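Local coordinates for dual specificity protein phosphatase 14 (Homo sapiens, PDB 2WGP) that removes phosphate from tyrosine, serine and threonine residues of proteins, inactivating the MAP kinases ERK, JNK and p38 and damping T-cell receptor signalling, at residues V73-A78 and D90-K95; L33-G38 and T119-Y124. All coordinates share one frame; numbering follows the deposited sequence.

How the interactions relate
Both contacts pack a helix against the mixed sheet of the catalytic domain, and their centres lie about 10 Å apart. Interaction 1 joins the end of strand 71-74, an outermost strand, and the loop just after it to helix 89-101; interaction 2 joins strand 33-36, three places across the sheet from 71-74, to helix 116-129. Along the chain the strand of interaction 2 comes first, then both segments of interaction 1, and last the helix of interaction 2. The two helices lie against each other, with A93 O 3.5 Å from Y124 CD1. Both contacts place neighbouring helices against the sheet that leads, through strand 106-109, to the catalytic cysteine C110.

Interaction 1 (V73-A78 and D90-K95); sequences VKVPLA and DTVADK
V73 and K95 meet through hydrocarbon alone, although one of them is a lysine. From CB the K95 chain sets out with CG anti to the backbone N (chi1 -178°), then turns about the CB-CG bond (chi2 58°). CB stays back from the strand, CG already comes to 4.4 Å from V73 CG2, and CD lies a little farther off; CE makes the nearest approach, 4.1 Å from V73 CG2. The tip, NZ, continues to E71, with which it forms a salt bridge. Lysine suits this partly exposed place because its long aliphatic arm can lie beside a valine while its charge finds a carboxylate.

One helical turn earlier, V92 makes the closer contact: its CG2 lies 3.7 Å from CG2 of V75, the two branched side chains crossing at a slant. Both valines are buried, and their compact, beta-branched shape fills the space between loop and helix without any polar atom to satisfy. The V75 side chain is about 9 Å from that of C110, the phosphocysteine nucleophile. V75 also packs on Y88 and on V56 of strand 54-57, whereas on another side of helix 89-101 A93 rests against F128 of helix 116-129.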
ATOM      1  N   VAL A  73      27.328   4.923 -22.425  1.00 27.32           N
ATOM      2  CA  VAL A  73      26.009   5.473 -22.106  1.00 27.80           C
ATOM      3  C   VAL A  73      25.543   4.920 -20.749  1.00 26.89           C
ATOM      4  O   VAL A  73      25.393   3.729 -20.585  1.00 25.92           O
ATOM      5  CB  VAL A  73      24.955   5.116 -23.175  1.00 27.83           C
ATOM      6  CG1 VAL A  73      23.580   5.705 -22.806  1.00 28.89           C
ATOM      7  CG2 VAL A  73      25.412   5.594 -24.579  1.00 30.10           C
ATOM      8  N   LYS A  74      25.337   5.803 -19.787  1.00 26.85           N
ATOM      9  CA  LYS A  74      24.901   5.415 -18.443  1.00 26.89           C
ATOM     10  C   LYS A  74      23.383   5.546 -18.361  1.00 26.67           C
ATOM     11  O   LYS A  74      22.827   6.603 -18.673  1.00 26.55           O
ATOM     12  CB  LYS A  74      25.558   6.342 -17.434  1.00 27.78           C
ATOM     13  CG  LYS A  74      25.192   6.150 -15.963  1.00 29.62           C
ATOM     14  CD  LYS A  74      26.069   5.071 -15.337  1.00 31.57           C
ATOM     15  CE  LYS A  74      26.180   5.267 -13.845  1.00 29.69           C
ATOM     16  NZ  LYS A  74      27.139   4.327 -13.234  1.00 27.94           N
ATOM     17  N   VAL A  75      22.731   4.466 -17.941  1.00 26.95           N
ATOM     18  CA  VAL A  75      21.298   4.417 -17.659  1.00 26.82           C
ATOM     19  C   VAL A  75      21.143   4.092 -16.150  1.00 27.12           C
ATOM     20  O   VAL A  75      21.110   2.918 -15.761  1.00 26.16           O
ATOM     21  CB  VAL A  75      20.620   3.361 -18.571  1.00 27.92           C
ATOM     22  CG1 VAL A  75      19.150   3.130 -18.207  1.00 26.73           C
ATOM     23  CG2 VAL A  75      20.794   3.776 -20.040  1.00 27.49           C
ATOM     24  N   PRO A  76      21.050   5.137 -15.304  1.00 25.86           N
ATOM     25  CA  PRO A  76      21.264   4.920 -13.876  1.00 26.83           C
ATOM     26  C   PRO A  76      20.007   4.491 -13.125  1.00 27.06           C
ATOM     27  O   PRO A  76      19.432   5.272 -12.339  1.00 28.20           O
ATOM     28  CB  PRO A  76      21.795   6.279 -13.392  1.00 26.66           C
ATOM     29  CG  PRO A  76      21.178   7.255 -14.278  1.00 26.19           C
ATOM     30  CD  PRO A  76      21.008   6.584 -15.617  1.00 27.00           C
ATOM     31  N   LEU A  77      19.688   3.211 -13.287  1.00 27.76           N
ATOM     32  CA  LEU A  77      18.541   2.545 -12.686  1.00 27.63           C
ATOM     33  C   LEU A  77      18.981   1.473 -11.691  1.00 26.33           C
ATOM     34  O   LEU A  77      20.017   0.856 -11.875  1.00 26.36           O
ATOM     35  CB  LEU A  77      17.783   1.765 -13.781  1.00 28.74           C
ATOM     36  CG  LEU A  77      17.149   2.521 -14.942  1.00 30.85           C
ATOM     37  CD1 LEU A  77      17.011   1.560 -16.165  1.00 33.50           C
ATOM     38  CD2 LEU A  77      15.820   3.118 -14.514  1.00 30.37           C
ATOM     39  N   ALA A  78      18.146   1.236 -10.688  1.00 25.91           N
ATOM     40  CA  ALA A  78      18.242   0.089  -9.781  1.00 25.00           C
ATOM     41  C   ALA A  78      17.380  -1.036 -10.339  1.00 25.15           C
ATOM     42  O   ALA A  78      16.455  -0.781 -11.107  1.00 24.63           O
ATOM     43  CB  ALA A  78      17.774   0.464  -8.403  1.00 24.84           C
ATOM     44  N   ASP A  90      12.847   3.591 -25.629  1.00 25.59           N
ATOM     45  CA  ASP A  90      13.079   4.229 -26.937  1.00 25.81           C
ATOM     46  C   ASP A  90      14.511   4.745 -27.055  1.00 25.94           C
ATOM     47  O   ASP A  90      15.174   4.501 -28.048  1.00 24.54           O
ATOM     48  CB  ASP A  90      12.085   5.379 -27.205  1.00 25.42           C
ATOM     49  CG  ASP A  90      10.696   4.877 -27.578  1.00 25.93           C
ATOM     50  OD1 ASP A  90       9.692   5.465 -27.104  1.00 27.17           O
ATOM     51  OD2 ASP A  90      10.604   3.896 -28.351  1.00 25.43           O
ATOM     52  N   THR A  91      15.012   5.414 -26.016  1.00 26.07           N
ATOM     53  CA  THR A  91      16.332   6.034 -26.131  1.00 26.77           C
ATOM     54  C   THR A  91      17.451   4.993 -26.259  1.00 26.24           C
ATOM     55  O   THR A  91      18.359   5.157 -27.098  1.00 25.38           O
ATOM     56  CB  THR A  91      16.588   7.066 -25.010  1.00 27.67           C
ATOM     57  OG1 THR A  91      16.545   6.421 -23.745  1.00 29.22           O
ATOM     58  CG2 THR A  91      15.506   8.188 -25.039  1.00 29.98           C
ATOM     59  N   VAL A  92      17.374   3.891 -25.506  1.00 25.80           N
ATOM     60  CA  VAL A  92      18.405   2.844 -25.591  1.00 25.71           C
ATOM     61  C   VAL A  92      18.243   2.057 -26.896  1.00 25.99           C
ATOM     62  O   VAL A  92      19.234   1.746 -27.557  1.00 24.89           O
ATOM     63  CB  VAL A  92      18.459   1.902 -24.332  1.00 25.81           C
ATOM     64  CG1 VAL A  92      19.370   0.690 -24.541  1.00 25.69           C
ATOM     65  CG2 VAL A  92      18.915   2.687 -23.080  1.00 24.50           C
ATOM     66  N   ALA A  93      17.001   1.711 -27.242  1.00 25.91           N
ATOM     67  CA  ALA A  93      16.723   1.001 -28.483  1.00 25.74           C
ATOM     68  C   ALA A  93      17.189   1.819 -29.702  1.00 25.77           C
ATOM     69  O   ALA A  93      17.833   1.287 -30.606  1.00 25.81           O
ATOM     70  CB  ALA A  93      15.245   0.652 -28.572  1.00 25.60           C
ATOM     71  N   ASP A  94      16.895   3.110 -29.703  1.00 25.48           N
ATOM     72  CA  ASP A  94      17.393   4.020 -30.748  1.00 25.88           C
ATOM     73  C   ASP A  94      18.931   4.081 -30.817  1.00 25.61           C
ATOM     74  O   ASP A  94      19.496   4.120 -31.905  1.00 26.03           O
ATOM     75  CB  ASP A  94      16.814   5.423 -30.555  1.00 25.52           C
ATOM     76  CG  ASP A  94      15.325   5.487 -30.826  1.00 27.08           C
ATOM     77  OD1 ASP A  94      14.739   4.473 -31.274  1.00 28.87           O
ATOM     78  OD2 ASP A  94      14.741   6.572 -30.604  1.00 26.93           O
ATOM     79  N   LYS A  95      19.589   4.072 -29.666  1.00 25.78           N
ATOM     80  CA  LYS A  95      21.061   4.082 -29.614  1.00 26.68           C
ATOM     81  C   LYS A  95      21.677   2.796 -30.195  1.00 25.78           C
ATOM     82  O   LYS A  95      22.586   2.856 -31.036  1.00 23.78           O
ATOM     83  CB  LYS A  95      21.558   4.330 -28.186  1.00 26.42           C
ATOM     84  CG  LYS A  95      23.089   4.393 -28.063  1.00 28.34           C
ATOM     85  CD  LYS A  95      23.691   5.464 -28.948  1.00 28.93           C
ATOM     86  CE  LYS A  95      25.174   5.677 -28.692  1.00 29.27           C
ATOM     87  NZ  LYS A  95      25.702   6.799 -29.591  1.00 28.92           N
TER

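Interaction 2 (L33-G38 and T119-Y124); sequences LFLGRG and TLCIAY
L33 pushes its CD2 methyl against the ring of Y124, 3.5 Å from CD2 of the tyrosine and 3.9 Å from its CE2, an oblique approach in which the leucine and the tyrosine point opposite ways as they pass. This is strand-on-helix packing in the protein-tyrosine phosphatase fold: strand 33-36 lies against helix 116-129, the helix that follows the catalytic loop, and the two run nearly antiparallel (158°) with their short axes 9.6 Å apart.

A chi1 of 177° turns CG of the leucine away from its own backbone N and beside the carbonyl carbon, and from there both its methyls can reach C121, whose SG is 3.9 Å from CD2 and 4.1 Å from CD1. Cysteine suits this spot, where the backbones come near each other, since its short side chain presents a single polarisable sulfur to several carbons. Replacing L33 with an alanine would probably open a gap beside CD2 and CE2 of Y124 and strip SG of most of its apolar cover from this strand. Y124 and L33 also share I96 of helix 89-101, so that the two helices and the strand meet in one buried apolar cluster. L35, two residues along the same face, packs on V140 of helix 133-143 and lies about 6 Å from the C110 side chain. Toward helix 116-129 it offers its CB, which sits 4.1 Å from C121 SG.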
ATOM      1  N   LEU A  33      24.427  -6.468 -31.087  1.00 25.44           N
ATOM      2  CA  LEU A  33      23.921  -6.313 -29.715  1.00 24.69           C
ATOM      3  C   LEU A  33      24.337  -7.484 -28.861  1.00 24.66           C
ATOM      4  O   LEU A  33      24.062  -8.655 -29.195  1.00 24.06           O
ATOM      5  CB  LEU A  33      22.385  -6.141 -29.670  1.00 24.67           C
ATOM      6  CG  LEU A  33      21.702  -6.037 -28.293  1.00 24.38           C
ATOM      7  CD1 LEU A  33      22.120  -4.766 -27.567  1.00 24.07           C
ATOM      8  CD2 LEU A  33      20.178  -6.110 -28.393  1.00 24.90           C
ATOM      9  N   PHE A  34      24.976  -7.144 -27.740  1.00 24.23           N
ATOM     10  CA  PHE A  34      25.352  -8.116 -26.744  1.00 24.72           C
ATOM     11  C   PHE A  34      24.780  -7.692 -25.396  1.00 24.72           C
ATOM     12  O   PHE A  34      24.610  -6.491 -25.116  1.00 24.89           O
ATOM     13  CB  PHE A  34      26.867  -8.222 -26.646  1.00 24.18           C
ATOM     14  CG  PHE A  34      27.523  -8.654 -27.929  1.00 24.95           C
ATOM     15  CD1 PHE A  34      27.935  -9.985 -28.102  1.00 25.83           C
ATOM     16  CD2 PHE A  34      27.737  -7.743 -28.962  1.00 25.54           C
ATOM     17  CE1 PHE A  34      28.548 -10.390 -29.292  1.00 24.96           C
ATOM     18  CE2 PHE A  34      28.329  -8.156 -30.156  1.00 25.95           C
ATOM     19  CZ  PHE A  34      28.727  -9.480 -30.311  1.00 23.89           C
ATOM     20  N   LEU A  35      24.517  -8.686 -24.555  1.00 25.44           N
ATOM     21  CA  LEU A  35      24.022  -8.486 -23.198  1.00 26.37           C
ATOM     22  C   LEU A  35      25.025  -9.105 -22.220  1.00 26.59           C
ATOM     23  O   LEU A  35      25.569 -10.197 -22.472  1.00 25.37           O
ATOM     24  CB  LEU A  35      22.675  -9.192 -23.069  1.00 29.03           C
ATOM     25  CG  LEU A  35      21.929  -9.347 -21.756  1.00 28.53           C
ATOM     26  CD1 LEU A  35      20.592 -10.002 -21.989  1.00 30.69           C
ATOM     27  CD2 LEU A  35      22.734 -10.122 -20.714  1.00 34.98           C
ATOM     28  N   GLY A  36      25.263  -8.434 -21.097  1.00 26.65           N
ATOM     29  CA  GLY A  36      26.211  -8.954 -20.136  1.00 27.68           C
ATOM     30  C   GLY A  36      26.074  -8.512 -18.690  1.00 27.48           C
ATOM     31  O   GLY A  36      25.303  -7.609 -18.350  1.00 26.62           O
ATOM     32  N   ARG A  37      26.854  -9.202 -17.861  1.00 28.86           N
ATOM     33  CA  ARG A  37      27.202  -8.788 -16.509  1.00 28.87           C
ATOM     34  C   ARG A  37      28.218  -7.685 -16.517  1.00 30.10           C
ATOM     35  O   ARG A  37      29.047  -7.592 -17.434  1.00 29.05           O
ATOM     36  CB  ARG A  37      27.868  -9.956 -15.767  1.00 29.46           C
ATOM     37  CG  ARG A  37      26.972 -11.076 -15.505  1.00 29.11           C
ATOM     38  CD  ARG A  37      27.471 -11.998 -14.401  1.00 27.27           C
ATOM     39  NE  ARG A  37      28.280 -13.107 -14.911  1.00 26.30           N
ATOM     40  CZ  ARG A  37      29.588 -13.284 -14.706  1.00 27.28           C
ATOM     41  NH1 ARG A  37      30.306 -12.434 -14.005  1.00 27.78           N
ATOM     42  NH2 ARG A  37      30.192 -14.347 -15.214  1.00 27.95           N
ATOM     43  N   GLY A  38      28.224  -6.891 -15.447  1.00 31.49           N
ATOM     44  CA  GLY A  38      29.129  -5.728 -15.365  1.00 32.73           C
ATOM     45  C   GLY A  38      30.590  -6.136 -15.405  1.00 32.99           C
ATOM     46  O   GLY A  38      31.405  -5.436 -15.976  1.00 33.18           O
ATOM     47  N   THR A 119      15.909  -6.557 -20.043  1.00 21.35           N
ATOM     48  CA  THR A 119      14.655  -5.812 -20.278  1.00 21.39           C
ATOM     49  C   THR A 119      14.836  -4.827 -21.445  1.00 22.40           C
ATOM     50  O   THR A 119      13.991  -4.728 -22.334  1.00 20.92           O
ATOM     51  CB  THR A 119      14.179  -5.070 -19.019  1.00 22.32           C
ATOM     52  OG1 THR A 119      13.927  -6.033 -17.964  1.00 23.15           O
ATOM     53  CG2 THR A 119      12.909  -4.235 -19.338  1.00 22.34           C
ATOM     54  N   LEU A 120      15.955  -4.111 -21.429  1.00 22.89           N
ATOM     55  CA  LEU A 120      16.272  -3.163 -22.482  1.00 22.56           C
ATOM     56  C   LEU A 120      16.502  -3.839 -23.831  1.00 22.60           C
ATOM     57  O   LEU A 120      16.059  -3.314 -24.870  1.00 21.37           O
ATOM     58  CB  LEU A 120      17.487  -2.329 -22.078  1.00 23.84           C
ATOM     59  CG  LEU A 120      17.291  -1.393 -20.872  1.00 23.09           C
ATOM     60  CD1 LEU A 120      18.634  -0.834 -20.438  1.00 22.77           C
ATOM     61  CD2 LEU A 120      16.245  -0.275 -21.185  1.00 24.82           C
ATOM     62  N   CYS A 121      17.169  -4.998 -23.831  1.00 22.72           N
ATOM     63  CA  CYS A 121      17.338  -5.793 -25.063  1.00 22.52           C
ATOM     64  C   CYS A 121      15.999  -6.279 -25.618  1.00 22.90           C
ATOM     65  O   CYS A 121      15.778  -6.210 -26.831  1.00 22.77           O
ATOM     66  CB  CYS A 121      18.295  -6.970 -24.845  1.00 22.33           C
ATOM     67  SG  CYS A 121      19.971  -6.493 -24.535  1.00 23.80           S
ATOM     68  N   ILE A 122      15.105  -6.741 -24.740  1.00 22.95           N
ATOM     69  CA  ILE A 122      13.773  -7.181 -25.172  1.00 23.16           C
ATOM     70  C   ILE A 122      13.001  -6.023 -25.825  1.00 23.02           C
ATOM     71  O   ILE A 122      12.348  -6.200 -26.872  1.00 22.53           O
ATOM     72  CB  ILE A 122      12.949  -7.807 -23.996  1.00 23.22           C
ATOM     73  CG1 ILE A 122      13.539  -9.164 -23.588  1.00 23.22           C
ATOM     74  CG2 ILE A 122      11.493  -7.988 -24.390  1.00 22.56           C
ATOM     75  CD1 ILE A 122      13.079  -9.683 -22.174  1.00 24.12           C
ATOM     76  N   ALA A 123      13.110  -4.831 -25.230  1.00 23.11           N
ATOM     77  CA  ALA A 123      12.419  -3.662 -25.770  1.00 22.70           C
ATOM     78  C   ALA A 123      12.969  -3.323 -27.174  1.00 22.58           C
ATOM     79  O   ALA A 123      12.195  -3.045 -28.098  1.00 22.06           O
ATOM     80  CB  ALA A 123      12.553  -2.467 -24.811  1.00 22.61           C
ATOM     81  N   TYR A 124      14.291  -3.373 -27.326  1.00 22.85           N
ATOM     82  CA  TYR A 124      14.960  -3.145 -28.618  1.00 23.65           C
ATOM     83  C   TYR A 124      14.502  -4.128 -29.711  1.00 23.59           C
ATOM     84  O   TYR A 124      14.176  -3.723 -30.831  1.00 23.59           O
ATOM     85  CB  TYR A 124      16.499  -3.215 -28.462  1.00 24.63           C
ATOM     86  CG  TYR A 124      17.217  -3.315 -29.779  1.00 24.24           C
ATOM     87  CD1 TYR A 124      17.396  -2.180 -30.590  1.00 23.98           C
ATOM     88  CD2 TYR A 124      17.672  -4.553 -30.256  1.00 25.68           C
ATOM     89  CE1 TYR A 124      18.026  -2.265 -31.812  1.00 24.69           C
ATOM     90  CE2 TYR A 124      18.284  -4.658 -31.503  1.00 25.31           C
ATOM     91  CZ  TYR A 124      18.467  -3.516 -32.271  1.00 25.48           C
ATOM     92  OH  TYR A 124      19.099  -3.610 -33.479  1.00 25.93           O
TER